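Whirlin (Mus musculus, PDB 6FDD) acts in hearing and vision as a scaffold protein and member of the USH2 complex, supports elongation and maintenance of hair-cell stereocilia, and includes the HHD2 domain described here. Local coordinates at residues H19-T22 with E23-A27; R26-M29 with M30-A34. One frame throughout, in Å; residues are numbered along the deposited sequence.

How the contacts relate
Both contacts are local and follow one another along the chain, illustrating how a helix is first started and then sorted into faces. Contact 1 spans the end of helix 11-20, a short turn and the first residues of helix 23-37; contact 2 lies wholly within helix 23-37, beginning on the residues where contact 1 ends. Their centres are about 10 Å apart, and they share Arg26 and Ala27. They also touch directly, where Leu21 CD1 of contact 1 packs 4.1 Å from Met29 SE of contact 2. The cap marks where the helix begins, while the next turns lay Met29 and Leu33 into the core of this small, all-helical domain.

Contact 1: residues H19-T22 with E23-A27; sequences HLLT and EQERA
Thr22 brings its hydroxyl against the base of the Glu25 side chain, with OG1 3.3 Å from Glu25 CG, and from there it accepts a hydrogen bond from Glu25 N (OG1 to N 3.0 Å). The torsion that allows this sets OG1 between the backbone N and the carbonyl carbon (chi1 65°), where it faces the first turn of helix 23-37. In the reverse direction, the chain of Glu25 runs extended beyond CG, and OE1 receives Thr22 N at 3.0 Å through its anti lone pair, in a nearly straight bond of 169°. A water donates to the same OE1 and also to Leu20 O, tying the carboxylate to the end of helix 11-20. The other oxygen, OE2, belongs to a salt bridge with Lys59, so both ends of the carboxylate are held and its rotation is probably restricted. Beside the box, Leu21 sets CB against Glu25 CB at 3.8 Å, while its CD1 reaches the backbone of Arg26; the buried side chain also packs on Leu54 and Leu62. Arg26 N donates to Thr22 O, an i to i+4 main-chain bond in the first turn, and a second water bridges Leu21 O to Arg26 NE in the plane of the guanidinium. The reciprocal Thr22-Glu25 pair is a capping box, with Thr22 as the N-cap residue that opens helix 23-37 after the turn from helix 11-20.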
ATOM      1  N   HIS A  19       2.559 -12.984   5.031  1.00 42.62           N
ATOM      2  CA  HIS A  19       1.604 -14.076   4.821  1.00 43.65           C
ATOM      3  C   HIS A  19       0.987 -14.094   3.406  1.00 43.93           C
ATOM      4  O   HIS A  19       0.747 -15.171   2.866  1.00 44.11           O
ATOM      5  CB  HIS A  19       0.494 -14.015   5.901  1.00 45.86           C
ATOM      6  CG  HIS A  19      -0.665 -14.941   5.671  1.00 50.45           C
ATOM      7  ND1 HIS A  19      -1.960 -14.457   5.537  1.00 52.85           N
ATOM      8  CD2 HIS A  19      -0.685 -16.288   5.527  1.00 52.96           C
ATOM      9  CE1 HIS A  19      -2.722 -15.522   5.329  1.00 52.60           C
ATOM     10  NE2 HIS A  19      -2.000 -16.647   5.319  1.00 52.98           N
ATOM     11  N   LEU A  20       0.721 -12.920   2.821  1.00 37.45           N
ATOM     12  CA  LEU A  20       0.042 -12.814   1.525  1.00 36.39           C
ATOM     13  C   LEU A  20       0.942 -12.622   0.295  1.00 36.19           C
ATOM     14  O   LEU A  20       0.500 -12.907  -0.820  1.00 35.57           O
ATOM     15  CB  LEU A  20      -0.998 -11.676   1.580  1.00 36.46           C
ATOM     16  CG  LEU A  20      -2.128 -11.823   2.628  1.00 41.40           C
ATOM     17  CD1 LEU A  20      -2.889 -10.535   2.803  1.00 41.56           C
ATOM     18  CD2 LEU A  20      -3.080 -12.954   2.272  1.00 44.60           C
ATOM     19  N   LEU A  21       2.175 -12.130   0.486  1.00 29.33           N
ATOM     20  CA  LEU A  21       3.087 -11.848  -0.624  1.00 28.43           C
ATOM     21  C   LEU A  21       4.376 -12.654  -0.586  1.00 33.02           C
ATOM     22  O   LEU A  21       4.864 -12.992   0.498  1.00 33.69           O
ATOM     23  CB  LEU A  21       3.464 -10.348  -0.605  1.00 27.88           C
ATOM     24  CG  LEU A  21       2.343  -9.294  -0.610  1.00 31.52           C
ATOM     25  CD1 LEU A  21       2.929  -7.895  -0.479  1.00 30.94           C
ATOM     26  CD2 LEU A  21       1.486  -9.392  -1.875  1.00 31.31           C
ATOM     27  N   THR A  22       4.989 -12.874  -1.771  1.00 28.66           N
ATOM     28  CA  THR A  22       6.311 -13.516  -1.878  1.00 27.24           C
ATOM     29  C   THR A  22       7.326 -12.464  -1.400  1.00 27.34           C
ATOM     30  O   THR A  22       6.961 -11.283  -1.302  1.00 25.68           O
ATOM     31  CB  THR A  22       6.623 -13.869  -3.348  1.00 33.24           C
ATOM     32  OG1 THR A  22       6.745 -12.659  -4.111  1.00 29.63           O
ATOM     33  CG2 THR A  22       5.582 -14.815  -3.976  1.00 33.95           C
ATOM     34  N   GLU A  23       8.597 -12.856  -1.178  1.00 23.59           N
ATOM     35  CA  GLU A  23       9.644 -11.908  -0.784  1.00 23.57           C
ATOM     36  C   GLU A  23       9.765 -10.792  -1.840  1.00 25.22           C
ATOM     37  O   GLU A  23       9.867  -9.622  -1.473  1.00 25.05           O
ATOM     38  CB  GLU A  23      11.000 -12.618  -0.588  1.00 25.12           C
ATOM     39  CG  GLU A  23      12.116 -11.700  -0.104  1.00 35.24           C
ATOM     40  CD  GLU A  23      12.860 -10.872  -1.142  1.00 55.38           C
ATOM     41  OE1 GLU A  23      12.919 -11.299  -2.317  1.00 53.66           O
ATOM     42  OE2 GLU A  23      13.383  -9.794  -0.776  1.00 44.24           O
ATOM     43  N   GLN A  24       9.741 -11.164  -3.135  1.00 22.31           N
ATOM     44  CA  GLN A  24       9.871 -10.198  -4.237  1.00 22.15           C
ATOM     45  C   GLN A  24       8.692  -9.218  -4.300  1.00 25.00           C
ATOM     46  O   GLN A  24       8.908  -8.022  -4.496  1.00 25.14           O
ATOM     47  CB  GLN A  24      10.118 -10.914  -5.577  1.00 23.10           C
ATOM     48  CG  GLN A  24      11.511 -11.574  -5.626  1.00 28.42           C
ATOM     49  CD  GLN A  24      12.627 -10.578  -5.870  1.00 43.48           C
ATOM     50  OE1 GLN A  24      12.853 -10.145  -6.994  1.00 35.79           O
ATOM     51  NE2 GLN A  24      13.344 -10.164  -4.834  1.00 32.93           N
ATOM     52  N   GLU A  25       7.462  -9.705  -4.100  1.00 22.47           N
ATOM     53  CA  GLU A  25       6.262  -8.845  -4.091  1.00 22.33           C
ATOM     54  C   GLU A  25       6.304  -7.911  -2.872  1.00 24.67           C
ATOM     55  O   GLU A  25       5.961  -6.737  -2.976  1.00 23.45           O
ATOM     56  CB  GLU A  25       4.987  -9.693  -4.031  1.00 23.72           C
ATOM     57  CG  GLU A  25       4.654 -10.451  -5.305  1.00 31.15           C
ATOM     58  CD  GLU A  25       3.420 -11.316  -5.135  1.00 54.98           C
ATOM     59  OE1 GLU A  25       3.289 -11.984  -4.082  1.00 30.00           O
ATOM     60  OE2 GLU A  25       2.549 -11.270  -6.032  1.00 60.91           O
ATOM     61  N   ARG A  26       6.735  -8.438  -1.708  1.00 20.99           N
ATOM     62  CA  ARG A  26       6.878  -7.645  -0.484  1.00 20.75           C
ATOM     63  C   ARG A  26       7.920  -6.527  -0.708  1.00 22.26           C
ATOM     64  O   ARG A  26       7.672  -5.378  -0.338  1.00 21.52           O
ATOM     65  CB  ARG A  26       7.257  -8.557   0.697  1.00 23.11           C
ATOM     66  CG  ARG A  26       7.352  -7.822   2.036  1.00 35.54           C
ATOM     67  CD  ARG A  26       7.413  -8.754   3.242  1.00 43.59           C
ATOM     68  NE  ARG A  26       8.359  -9.871   3.093  1.00 52.37           N
ATOM     69  CZ  ARG A  26       9.666  -9.813   3.347  1.00 65.12           C
ATOM     70  NH1 ARG A  26      10.224  -8.677   3.747  1.00 49.89           N
ATOM     71  NH2 ARG A  26      10.430 -10.883   3.171  1.00 53.15           N
ATOM     72  N   ALA A  27       9.045  -6.854  -1.391  1.00 20.34           N
ATOM     73  CA  ALA A  27      10.077  -5.864  -1.734  1.00 19.50           C
ATOM     74  C   ALA A  27       9.464  -4.751  -2.615  1.00 21.34           C
ATOM     75  O   ALA A  27       9.759  -3.578  -2.392  1.00 19.86           O
ATOM     76  CB  ALA A  27      11.237  -6.538  -2.459  1.00 20.53           C
TER
HETATM   77  O   HOH W   1       1.641 -14.201  -3.109  1.00 46.82           O
HETATM   78  O   HOH W   2       7.326 -12.233   1.948  1.00 39.28           O

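Contact 2: residues R26-M29 with M30-A34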
ATOM      1  N   ARG A  26       6.735  -8.438  -1.708  1.00 20.99           N
ATOM      2  CA  ARG A  26       6.878  -7.645  -0.484  1.00 20.75           C
ATOM      3  C   ARG A  26       7.920  -6.527  -0.708  1.00 22.26           C
ATOM      4  O   ARG A  26       7.672  -5.378  -0.338  1.00 21.52           O
ATOM      5  CB  ARG A  26       7.257  -8.557   0.697  1.00 23.11           C
ATOM      6  CG  ARG A  26       7.352  -7.822   2.036  1.00 35.54           C
ATOM      7  CD  ARG A  26       7.413  -8.754   3.242  1.00 43.59           C
ATOM      8  NE  ARG A  26       8.359  -9.871   3.093  1.00 52.37           N
ATOM      9  CZ  ARG A  26       9.666  -9.813   3.347  1.00 65.12           C
ATOM     10  NH1 ARG A  26      10.224  -8.677   3.747  1.00 49.89           N
ATOM     11  NH2 ARG A  26      10.430 -10.883   3.171  1.00 53.15           N
ATOM     12  N   ALA A  27       9.045  -6.854  -1.391  1.00 20.34           N
ATOM     13  CA  ALA A  27      10.077  -5.864  -1.734  1.00 19.50           C
ATOM     14  C   ALA A  27       9.464  -4.751  -2.615  1.00 21.34           C
ATOM     15  O   ALA A  27       9.759  -3.578  -2.392  1.00 19.86           O
ATOM     16  CB  ALA A  27      11.237  -6.538  -2.459  1.00 20.53           C
ATOM     17  N   THR A  28       8.588  -5.116  -3.588  1.00 18.52           N
ATOM     18  CA  THR A  28       7.921  -4.104  -4.444  1.00 17.65           C
ATOM     19  C   THR A  28       7.026  -3.181  -3.605  1.00 20.66           C
ATOM     20  O   THR A  28       7.097  -1.951  -3.736  1.00 18.91           O
ATOM     21  CB  THR A  28       7.171  -4.800  -5.595  1.00 22.07           C
ATOM     22  OG1 THR A  28       8.112  -5.540  -6.369  1.00 22.13           O
ATOM     23  CG2 THR A  28       6.437  -3.806  -6.504  1.00 20.90           C
HETATM   24  N   MSE A  29       6.205  -3.762  -2.725  1.00 18.46           N
HETATM   25  CA  MSE A  29       5.342  -2.957  -1.865  1.00 19.36           C
HETATM   26  C   MSE A  29       6.157  -1.988  -1.013  1.00 21.53           C
HETATM   27  O   MSE A  29       5.834  -0.805  -0.977  1.00 21.91           O
HETATM   28  CB  MSE A  29       4.463  -3.833  -0.961  1.00 21.59           C
HETATM   29  CG  MSE A  29       3.598  -3.000  -0.031  1.00 29.38           C
HETATM   30 SE   MSE A  29       2.480  -4.144   1.024  1.00 39.10          SE
HETATM   31  CE  MSE A  29       0.976  -3.953  -0.148  1.00 36.53           C
HETATM   32  N   MSE A  30       7.221  -2.486  -0.349  1.00 20.04           N
HETATM   33  CA  MSE A  30       8.059  -1.659   0.529  1.00 21.17           C
HETATM   34  C   MSE A  30       8.773  -0.560  -0.251  1.00 21.18           C
HETATM   35  O   MSE A  30       8.852   0.567   0.232  1.00 20.99           O
HETATM   36  CB  MSE A  30       9.030  -2.514   1.361  1.00 24.46           C
HETATM   37  CG  MSE A  30       8.321  -3.498   2.302  1.00 33.01           C
HETATM   38 SE   MSE A  30       6.921  -2.655   3.401  1.00 43.45          SE
HETATM   39  CE  MSE A  30       8.054  -1.776   4.718  1.00 41.20           C
ATOM     40  N   TYR A  31       9.183  -0.862  -1.501  1.00 18.06           N
ATOM     41  CA  TYR A  31       9.815   0.115  -2.386  1.00 16.88           C
ATOM     42  C   TYR A  31       8.882   1.297  -2.649  1.00 18.16           C
ATOM     43  O   TYR A  31       9.288   2.449  -2.451  1.00 16.13           O
ATOM     44  CB  TYR A  31      10.245  -0.559  -3.724  1.00 17.79           C
ATOM     45  CG  TYR A  31      10.665   0.450  -4.769  1.00 20.05           C
ATOM     46  CD1 TYR A  31      11.806   1.230  -4.595  1.00 21.50           C
ATOM     47  CD2 TYR A  31       9.882   0.679  -5.902  1.00 20.79           C
ATOM     48  CE1 TYR A  31      12.175   2.187  -5.535  1.00 21.78           C
ATOM     49  CE2 TYR A  31      10.241   1.647  -6.846  1.00 21.10           C
ATOM     50  CZ  TYR A  31      11.388   2.389  -6.662  1.00 25.66           C
ATOM     51  OH  TYR A  31      11.703   3.349  -7.579  1.00 24.56           O
ATOM     52  N   TYR A  32       7.632   1.020  -3.107  1.00 17.33           N
ATOM     53  CA  TYR A  32       6.670   2.095  -3.409  1.00 17.74           C
ATOM     54  C   TYR A  32       6.294   2.896  -2.179  1.00 19.37           C
ATOM     55  O   TYR A  32       6.200   4.124  -2.249  1.00 17.82           O
ATOM     56  CB  TYR A  32       5.451   1.562  -4.145  1.00 19.64           C
ATOM     57  CG  TYR A  32       5.792   1.297  -5.602  1.00 20.77           C
ATOM     58  CD1 TYR A  32       6.106   2.347  -6.468  1.00 22.32           C
ATOM     59  CD2 TYR A  32       5.866   0.001  -6.096  1.00 21.55           C
ATOM     60  CE1 TYR A  32       6.472   2.108  -7.797  1.00 22.42           C
ATOM     61  CE2 TYR A  32       6.209  -0.246  -7.436  1.00 21.40           C
ATOM     62  CZ  TYR A  32       6.525   0.812  -8.273  1.00 29.09           C
ATOM     63  OH  TYR A  32       6.872   0.602  -9.592  1.00 32.09           O
ATOM     64  N   LEU A  33       6.147   2.211  -1.061  1.00 18.17           N
ATOM     65  CA  LEU A  33       5.838   2.875   0.210  1.00 19.59           C
ATOM     66  C   LEU A  33       6.974   3.833   0.632  1.00 23.47           C
ATOM     67  O   LEU A  33       6.699   4.950   1.066  1.00 23.34           O
ATOM     68  CB  LEU A  33       5.601   1.795   1.267  1.00 20.46           C
ATOM     69  CG  LEU A  33       4.123   1.394   1.543  1.00 27.76           C
ATOM     70  CD1 LEU A  33       3.325   1.109   0.275  1.00 29.34           C
ATOM     71  CD2 LEU A  33       4.066   0.184   2.432  1.00 31.52           C
ATOM     72  N   ALA A  34       8.255   3.422   0.417  1.00 20.37           N
ATOM     73  CA  ALA A  34       9.421   4.249   0.747  1.00 19.55           C
ATOM     74  C   ALA A  34       9.539   5.436  -0.195  1.00 21.11           C
ATOM     75  O   ALA A  34       9.934   6.516   0.246  1.00 20.57           O
ATOM     76  CB  ALA A  34      10.697   3.415   0.740  1.00 20.58           C
TER
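The backbone from Arg26 to Ala34 is continuous helix, and four successive i to i+4 hydrogen bonds join its two halves, from Met30 N to Arg26 O (2.9 Å) through to Leu33 N to Met29 O (3.0 Å). Along this frame side chains one turn apart fall side by side. Thr28 and Tyr32 point the same way: Thr28 CG2, anti to the backbone N, meets the edge of the Tyr32 ring in its plane, 3.7 Å from CE2. One face of that ring is covered by Tyr31 CD2, which sits 3.9 Å above the plane and over its centre; the Tyr32 side chain also touches Ala49 and Ile41. Replacing Tyr32 by an alanine is likely to leave Thr28 CG2 and Tyr31 CD2 without the ring they pack on and to open a gap toward Ala49. Met29 and Leu33, the buried pair, likewise run alongside each other, Met29 CG lying 4.1 Å from Leu33 CD2. Met29, a selenomethionine, stretches straight as far as SE (chi1 178°, chi2 178°) before its methyl bends off, and it reaches Leu13, Leu53, Leu62 and Val66; Leu33 adds Met46 and Ile69. Met30, also a selenomethionine, sets CG 3.3 Å from Arg26 O and then bends at chi2 and chi3. Met29 and Leu33 thus lie on a buried face of helix 23-37, which packs against helices 11-20, 43-53 and 62-67 in the all-helical fold of HHD2, a harmonin-homology domain.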